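Side-chain contacts in 3-hydroxyacyl-CoA dehydrogenase type-2 (Mycobacterium avium, PDB 3PPI), which probably catalyses the NAD-dependent oxidation of 3-hydroxyacyl-CoA thioesters to 3-oxoacyl-CoA, as a member of the short-chain dehydrogenase/reductase family: residues T134-L139 with A188-G193; N213-G218 with A257-N262. One frame throughout, in Å; residues are numbered along the deposited sequence.

Contact 1. Residues T134-L139 with A188-G193; sequences TKTIDL and AAAKAG
With chi1 at -61° Ile137 sets CG1 beside its backbone N and opposite the carbonyl carbon, and chi2 of -43° carries CD1 over to Ala189 and Ala190, although its CB does not point at that helix. This terminal methyl lies 3.7 Å from Ala190 CB and as far from Ala190 N, while Ala189 CB stands 4.1 Å from the same Ile137 CD1. Alanine suits both positions: its small side chain lets a branched isoleucine reach almost to the partner backbone, and the two axes come within 8.8 Å at a shallow angle of 25°. Beside it, Ala190 CB, which points at the other helix, lies 4.2 Å from Thr136 CG2. Thr136 offers this methyl because its hydroxyl is turned back to Gly132 O of its own helix. Lys191 follows at the lysine position of the family's YxxxK motif and bonds through NZ to Thr172 O. Helices 130-156 and 185-205 pack side by side on one face of the parallel sheet, and a second subunit covers them, placing its Ile137 on Ile137 and its Gly196 on Ala192.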
ATOM      1  N   THR A 134      23.592  -5.833   8.440  1.00 19.29           N
ATOM      2  CA  THR A 134      24.210  -4.606   7.897  1.00 19.67           C
ATOM      3  C   THR A 134      24.868  -4.824   6.544  1.00 19.51           C
ATOM      4  O   THR A 134      24.809  -3.940   5.708  1.00 19.42           O
ATOM      5  CB  THR A 134      25.216  -3.970   8.855  1.00 20.06           C
ATOM      6  OG1 THR A 134      26.218  -4.918   9.151  1.00 22.54           O
ATOM      7  CG2 THR A 134      24.537  -3.547  10.154  1.00 20.01           C
ATOM      8  N   LYS A 135      25.465  -5.994   6.316  1.00 19.89           N
ATOM      9  CA  LYS A 135      25.985  -6.331   4.986  1.00 19.95           C
ATOM     10  C   LYS A 135      24.910  -6.269   3.899  1.00 18.97           C
ATOM     11  O   LYS A 135      25.168  -5.781   2.795  1.00 19.10           O
ATOM     12  CB  LYS A 135      26.616  -7.732   4.975  1.00 21.67           C
ATOM     13  N   THR A 136      23.720  -6.782   4.214  1.00 17.58           N
ATOM     14  CA  THR A 136      22.598  -6.790   3.293  1.00 17.42           C
ATOM     15  C   THR A 136      22.084  -5.384   3.022  1.00 17.18           C
ATOM     16  O   THR A 136      21.861  -5.001   1.857  1.00 16.38           O
ATOM     17  CB  THR A 136      21.474  -7.697   3.824  1.00 16.63           C
ATOM     18  OG1 THR A 136      22.011  -9.017   3.970  1.00 18.75           O
ATOM     19  CG2 THR A 136      20.263  -7.707   2.876  1.00 15.65           C
ATOM     20  N   ILE A 137      21.903  -4.609   4.086  1.00 17.74           N
ATOM     21  CA  ILE A 137      21.548  -3.200   3.941  1.00 17.63           C
ATOM     22  C   ILE A 137      22.618  -2.463   3.108  1.00 18.77           C
ATOM     23  O   ILE A 137      22.273  -1.671   2.230  1.00 18.47           O
ATOM     24  CB  ILE A 137      21.416  -2.478   5.310  1.00 17.80           C
ATOM     25  CG1 ILE A 137      20.306  -3.086   6.191  1.00 17.84           C
ATOM     26  CG2 ILE A 137      21.202  -0.960   5.127  1.00 17.08           C
ATOM     27  CD1 ILE A 137      19.011  -3.416   5.511  1.00 17.28           C
ATOM     28  N   ASP A 138      23.898  -2.701   3.405  1.00 19.82           N
ATOM     29  CA  ASP A 138      24.993  -2.037   2.681  1.00 21.41           C
ATOM     30  C   ASP A 138      24.945  -2.290   1.163  1.00 21.25           C
ATOM     31  O   ASP A 138      25.055  -1.359   0.384  1.00 21.32           O
ATOM     32  CB  ASP A 138      26.371  -2.471   3.188  1.00 22.89           C
ATOM     33  CG  ASP A 138      26.736  -1.879   4.555  1.00 25.62           C
ATOM     34  OD1 ASP A 138      26.156  -0.864   5.004  1.00 30.75           O
ATOM     35  OD2 ASP A 138      27.629  -2.457   5.197  1.00 31.46           O
ATOM     36  N   LEU A 139      24.749  -3.540   0.760  1.00 20.82           N
ATOM     37  CA  LEU A 139      24.774  -3.904  -0.650  1.00 20.91           C
ATOM     38  C   LEU A 139      23.528  -3.394  -1.392  1.00 20.64           C
ATOM     39  O   LEU A 139      23.651  -2.762  -2.447  1.00 20.13           O
ATOM     40  CB  LEU A 139      24.874  -5.430  -0.811  1.00 21.03           C
ATOM     41  CG  LEU A 139      24.933  -5.970  -2.248  1.00 21.98           C
ATOM     42  CD1 LEU A 139      26.118  -5.335  -2.991  1.00 22.09           C
ATOM     43  CD2 LEU A 139      25.046  -7.500  -2.280  1.00 23.39           C
ATOM     44  N   ALA A 188      14.266  -8.077   3.311  1.00 14.23           N
ATOM     45  CA  ALA A 188      12.996  -7.378   3.337  1.00 13.63           C
ATOM     46  C   ALA A 188      13.170  -5.900   3.705  1.00 13.78           C
ATOM     47  O   ALA A 188      12.616  -4.996   3.047  1.00 12.71           O
ATOM     48  CB  ALA A 188      12.031  -8.073   4.346  1.00 14.18           C
ATOM     49  N   ALA A 189      13.946  -5.657   4.752  1.00 13.07           N
ATOM     50  CA  ALA A 189      14.263  -4.285   5.195  1.00 13.09           C
ATOM     51  C   ALA A 189      14.981  -3.476   4.105  1.00 12.86           C
ATOM     52  O   ALA A 189      14.591  -2.345   3.786  1.00 12.52           O
ATOM     53  CB  ALA A 189      15.099  -4.342   6.476  1.00 12.59           C
ATOM     54  N   ALA A 190      15.990  -4.081   3.503  1.00 13.09           N
ATOM     55  CA  ALA A 190      16.794  -3.413   2.476  1.00 13.64           C
ATOM     56  C   ALA A 190      15.936  -3.042   1.276  1.00 13.73           C
ATOM     57  O   ALA A 190      15.971  -1.916   0.793  1.00 14.67           O
ATOM     58  CB  ALA A 190      17.934  -4.302   2.052  1.00 13.56           C
ATOM     59  N   LYS A 191      15.121  -3.971   0.833  1.00 13.73           N
ATOM     60  CA  LYS A 191      14.298  -3.749  -0.355  1.00 13.43           C
ATOM     61  C   LYS A 191      13.119  -2.815  -0.096  1.00 12.49           C
ATOM     62  O   LYS A 191      12.727  -2.034  -0.981  1.00 12.14           O
ATOM     63  CB  LYS A 191      13.869  -5.111  -0.894  1.00 13.82           C
ATOM     64  CG  LYS A 191      15.081  -5.958  -1.404  1.00 14.76           C
ATOM     65  CD  LYS A 191      15.849  -5.238  -2.527  1.00 16.84           C
ATOM     66  CE  LYS A 191      16.681  -6.211  -3.446  1.00 18.18           C
ATOM     67  NZ  LYS A 191      17.153  -5.544  -4.721  1.00 16.48           N
ATOM     68  N   ALA A 192      12.568  -2.866   1.115  1.00 12.12           N
ATOM     69  CA  ALA A 192      11.576  -1.867   1.549  1.00 11.68           C
ATOM     70  C   ALA A 192      12.171  -0.455   1.559  1.00 11.41           C
ATOM     71  O   ALA A 192      11.515   0.531   1.161  1.00 11.39           O
ATOM     72  CB  ALA A 192      10.973  -2.251   2.922  1.00 10.79           C
ATOM     73  N   GLY A 193      13.422  -0.350   1.984  1.00 11.63           N
ATOM     74  CA  GLY A 193      14.142   0.919   1.918  1.00 12.12           C
ATOM     75  C   GLY A 193      14.197   1.457   0.490  1.00 12.23           C
ATOM     76  O   GLY A 193      13.940   2.638   0.263  1.00 13.04           O
TER

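Contact 2. Residues N213-G218 with A257-N262; sequences NTIAPG and AFLLTN
Leu259 extends from helix 249-261 to strand 210-217 and sets its two methyls against Asn213 and Ile215, two residues apart on the strand. The tight part is aliphatic: Leu259 CD1 comes to 3.5 Å from Ile215 CG1, the two side chains meeting at a slant. Ile215 does not aim its CB at the helix; its chi1 of -61° puts CG1 beside the backbone N, from where this branch meets the leucine methyl. Two residues earlier, Asn213 CB points at the helix and has both leucine methyls, CD1 and CD2 of Leu259, at 4.0 Å. A beta-branched isoleucine favours the extended strand, and a leucine offers two methyls at the end of a flexible stem, which fits it to bridge such a pair.

The pairing belongs to the Rossmann-type fold of the family. Strand 210-217 lies between strands 167-172 and 269-272, and the helix returns nearly antiparallel (165°) over the sheet before the chain enters strand 269-272, with Val170 and Met270 also touching Leu259.

Beyond the methyls the contact loosens and turns polar. Asn213 ND2 does not bond Leu259 O directly; a water intervenes, accepting from Asn213 ND2 at 2.9 Å and donating to Leu259 O at 3.1 Å. That amide is also tied to the loop after the helix, ND2 to Ile265 O and OD1 to Glu268 N, which fixes its rotation, while Arg211 NH1 gives Leu259 O a further partner. At the last turn Thr261 OG1 donates to Ala257 O at 3.0 Å, and Asn262, leaving helical geometry, hydrogen-bonds through ND2 to Asp254 OD2 and Glu251 O of the third subunit.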
ATOM      1  N   ASN A 213      11.968   5.531 -10.972  1.00 13.05           N
ATOM      2  CA  ASN A 213      11.014   4.456 -10.745  1.00 13.25           C
ATOM      3  C   ASN A 213      11.777   3.196 -10.342  1.00 14.27           C
ATOM      4  O   ASN A 213      13.004   3.129 -10.463  1.00 14.51           O
ATOM      5  CB  ASN A 213      10.175   4.180 -11.980  1.00 12.55           C
ATOM      6  CG  ASN A 213       9.334   5.371 -12.400  1.00 13.31           C
ATOM      7  OD1 ASN A 213       8.334   5.687 -11.762  1.00 13.25           O
ATOM      8  ND2 ASN A 213       9.747   6.044 -13.471  1.00 12.76           N
ATOM      9  N   THR A 214      11.027   2.224  -9.845  1.00 14.04           N
ATOM     10  CA  THR A 214      11.569   1.011  -9.296  1.00 14.76           C
ATOM     11  C   THR A 214      10.757  -0.182  -9.763  1.00 14.56           C
ATOM     12  O   THR A 214       9.525  -0.106  -9.869  1.00 14.68           O
ATOM     13  CB  THR A 214      11.503   1.102  -7.759  1.00 15.29           C
ATOM     14  OG1 THR A 214      12.402   2.134  -7.337  1.00 16.42           O
ATOM     15  CG2 THR A 214      11.850  -0.237  -7.064  1.00 15.02           C
ATOM     16  N   ILE A 215      11.448  -1.287 -10.027  1.00 14.53           N
ATOM     17  CA  ILE A 215      10.802  -2.556 -10.317  1.00 13.39           C
ATOM     18  C   ILE A 215      10.963  -3.400  -9.071  1.00 13.43           C
ATOM     19  O   ILE A 215      12.075  -3.510  -8.519  1.00 13.40           O
ATOM     20  CB  ILE A 215      11.456  -3.281 -11.512  1.00 13.84           C
ATOM     21  CG1 ILE A 215      11.342  -2.432 -12.792  1.00 13.70           C
ATOM     22  CG2 ILE A 215      10.829  -4.672 -11.710  1.00 12.95           C
ATOM     23  CD1 ILE A 215      12.142  -2.994 -13.991  1.00 10.44           C
ATOM     24  N   ALA A 216       9.856  -3.986  -8.619  1.00 13.17           N
ATOM     25  CA  ALA A 216       9.868  -4.968  -7.523  1.00 13.58           C
ATOM     26  C   ALA A 216       9.598  -6.345  -8.110  1.00 13.44           C
ATOM     27  O   ALA A 216       8.445  -6.718  -8.311  1.00 13.68           O
ATOM     28  CB  ALA A 216       8.815  -4.620  -6.465  1.00 13.11           C
ATOM     29  N   PRO A 217      10.656  -7.104  -8.409  1.00 14.35           N
ATOM     30  CA  PRO A 217      10.403  -8.416  -8.984  1.00 14.31           C
ATOM     31  C   PRO A 217       9.865  -9.423  -7.977  1.00 14.42           C
ATOM     32  O   PRO A 217      10.118  -9.307  -6.773  1.00 14.21           O
ATOM     33  CB  PRO A 217      11.779  -8.878  -9.471  1.00 15.44           C
ATOM     34  CG  PRO A 217      12.656  -7.684  -9.443  1.00 16.09           C
ATOM     35  CD  PRO A 217      12.096  -6.760  -8.411  1.00 14.18           C
ATOM     36  N   GLY A 218       9.107 -10.388  -8.484  1.00 14.42           N
ATOM     37  CA  GLY A 218       8.761 -11.576  -7.737  1.00 15.14           C
ATOM     38  C   GLY A 218       9.934 -12.546  -7.835  1.00 15.92           C
ATOM     39  O   GLY A 218      11.079 -12.141  -7.662  1.00 17.21           O
ATOM     40  N   ALA A 257      13.027  -1.045 -19.655  1.00 15.49           N
ATOM     41  CA  ALA A 257      13.016  -0.197 -20.850  1.00 16.47           C
ATOM     42  C   ALA A 257      11.776   0.684 -20.864  1.00 15.88           C
ATOM     43  O   ALA A 257      11.847   1.854 -21.209  1.00 16.65           O
ATOM     44  CB  ALA A 257      13.093  -1.038 -22.135  1.00 15.95           C
ATOM     45  N   PHE A 258      10.634   0.114 -20.502  1.00 16.04           N
ATOM     46  CA  PHE A 258       9.390   0.883 -20.417  1.00 15.13           C
ATOM     47  C   PHE A 258       9.508   2.055 -19.433  1.00 14.84           C
ATOM     48  O   PHE A 258       9.054   3.166 -19.715  1.00 14.23           O
ATOM     49  CB  PHE A 258       8.224  -0.024 -19.991  1.00 14.93           C
ATOM     50  CG  PHE A 258       6.978   0.733 -19.641  1.00 14.10           C
ATOM     51  CD1 PHE A 258       6.195   1.293 -20.632  1.00 14.30           C
ATOM     52  CD2 PHE A 258       6.598   0.910 -18.322  1.00 14.02           C
ATOM     53  CE1 PHE A 258       5.038   1.994 -20.308  1.00 14.04           C
ATOM     54  CE2 PHE A 258       5.449   1.631 -17.990  1.00 14.30           C
ATOM     55  CZ  PHE A 258       4.673   2.179 -18.996  1.00 14.49           C
ATOM     56  N   LEU A 259      10.085   1.804 -18.264  1.00 15.09           N
ATOM     57  CA  LEU A 259      10.231   2.866 -17.252  1.00 15.12           C
ATOM     58  C   LEU A 259      11.166   3.981 -17.714  1.00 16.46           C
ATOM     59  O   LEU A 259      11.025   5.139 -17.317  1.00 16.68           O
ATOM     60  CB  LEU A 259      10.725   2.283 -15.937  1.00 14.70           C
ATOM     61  CG  LEU A 259       9.716   1.362 -15.238  1.00 14.25           C
ATOM     62  CD1 LEU A 259      10.299   0.701 -13.986  1.00 12.37           C
ATOM     63  CD2 LEU A 259       8.451   2.116 -14.912  1.00 12.50           C
ATOM     64  N   LEU A 260      12.122   3.619 -18.548  1.00 17.14           N
ATOM     65  CA  LEU A 260      13.043   4.578 -19.124  1.00 18.37           C
ATOM     66  C   LEU A 260      12.407   5.412 -20.223  1.00 19.22           C
ATOM     67  O   LEU A 260      12.797   6.564 -20.405  1.00 21.19           O
ATOM     68  CB  LEU A 260      14.283   3.868 -19.668  1.00 19.02           C
ATOM     69  CG  LEU A 260      15.198   3.190 -18.637  1.00 17.93           C
ATOM     70  CD1 LEU A 260      16.409   2.619 -19.331  1.00 18.36           C
ATOM     71  CD2 LEU A 260      15.625   4.138 -17.521  1.00 19.01           C
ATOM     72  N   THR A 261      11.454   4.853 -20.964  1.00 18.90           N
ATOM     73  CA  THR A 261      10.934   5.528 -22.159  1.00 19.55           C
ATOM     74  C   THR A 261       9.567   6.209 -21.995  1.00 19.01           C
ATOM     75  O   THR A 261       9.298   7.193 -22.684  1.00 19.93           O
ATOM     76  CB  THR A 261      10.832   4.557 -23.351  1.00 20.20           C
ATOM     77  OG1 THR A 261      10.032   3.430 -22.978  1.00 19.29           O
ATOM     78  CG2 THR A 261      12.240   4.086 -23.784  1.00 20.90           C
ATOM     79  N   ASN A 262       8.698   5.714 -21.119  1.00 17.96           N
ATOM     80  CA  ASN A 262       7.375   6.335 -20.959  1.00 17.66           C
ATOM     81  C   ASN A 262       7.547   7.655 -20.214  1.00 18.27           C
ATOM     82  O   ASN A 262       8.085   7.671 -19.109  1.00 18.41           O
ATOM     83  CB  ASN A 262       6.433   5.430 -20.158  1.00 17.12           C
ATOM     84  CG  ASN A 262       5.053   6.030 -20.012  1.00 16.88           C
ATOM     85  OD1 ASN A 262       4.846   6.949 -19.225  1.00 17.45           O
ATOM     86  ND2 ASN A 262       4.099   5.519 -20.786  1.00 14.79           N
TER
HETATM   87  O   HOH W   1      12.381   5.508 -14.604  1.00 14.90           O

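Overall arrangement
From the N terminus the chain first lays down strands 31-36, 56-61, 78-82 and 103-109 with their helices before it reaches contact 1. That contact closes a loop of 48 residues, which includes the rest of helix 130-156 and strand 167-172. Helix 185-205 then leads directly into strand 210-217, where contact 2 opens; its loop of 38 residues holds helices 223-226 and 230-238 and the first turns of helix 249-261, but no strand. The two loops follow in series and neither nests nor crosses the other. Their centres lie 20 Å apart. Contact 1 joins two helices on one face of the sheet, whereas contact 2 ties the helix on the other face to a strand within it.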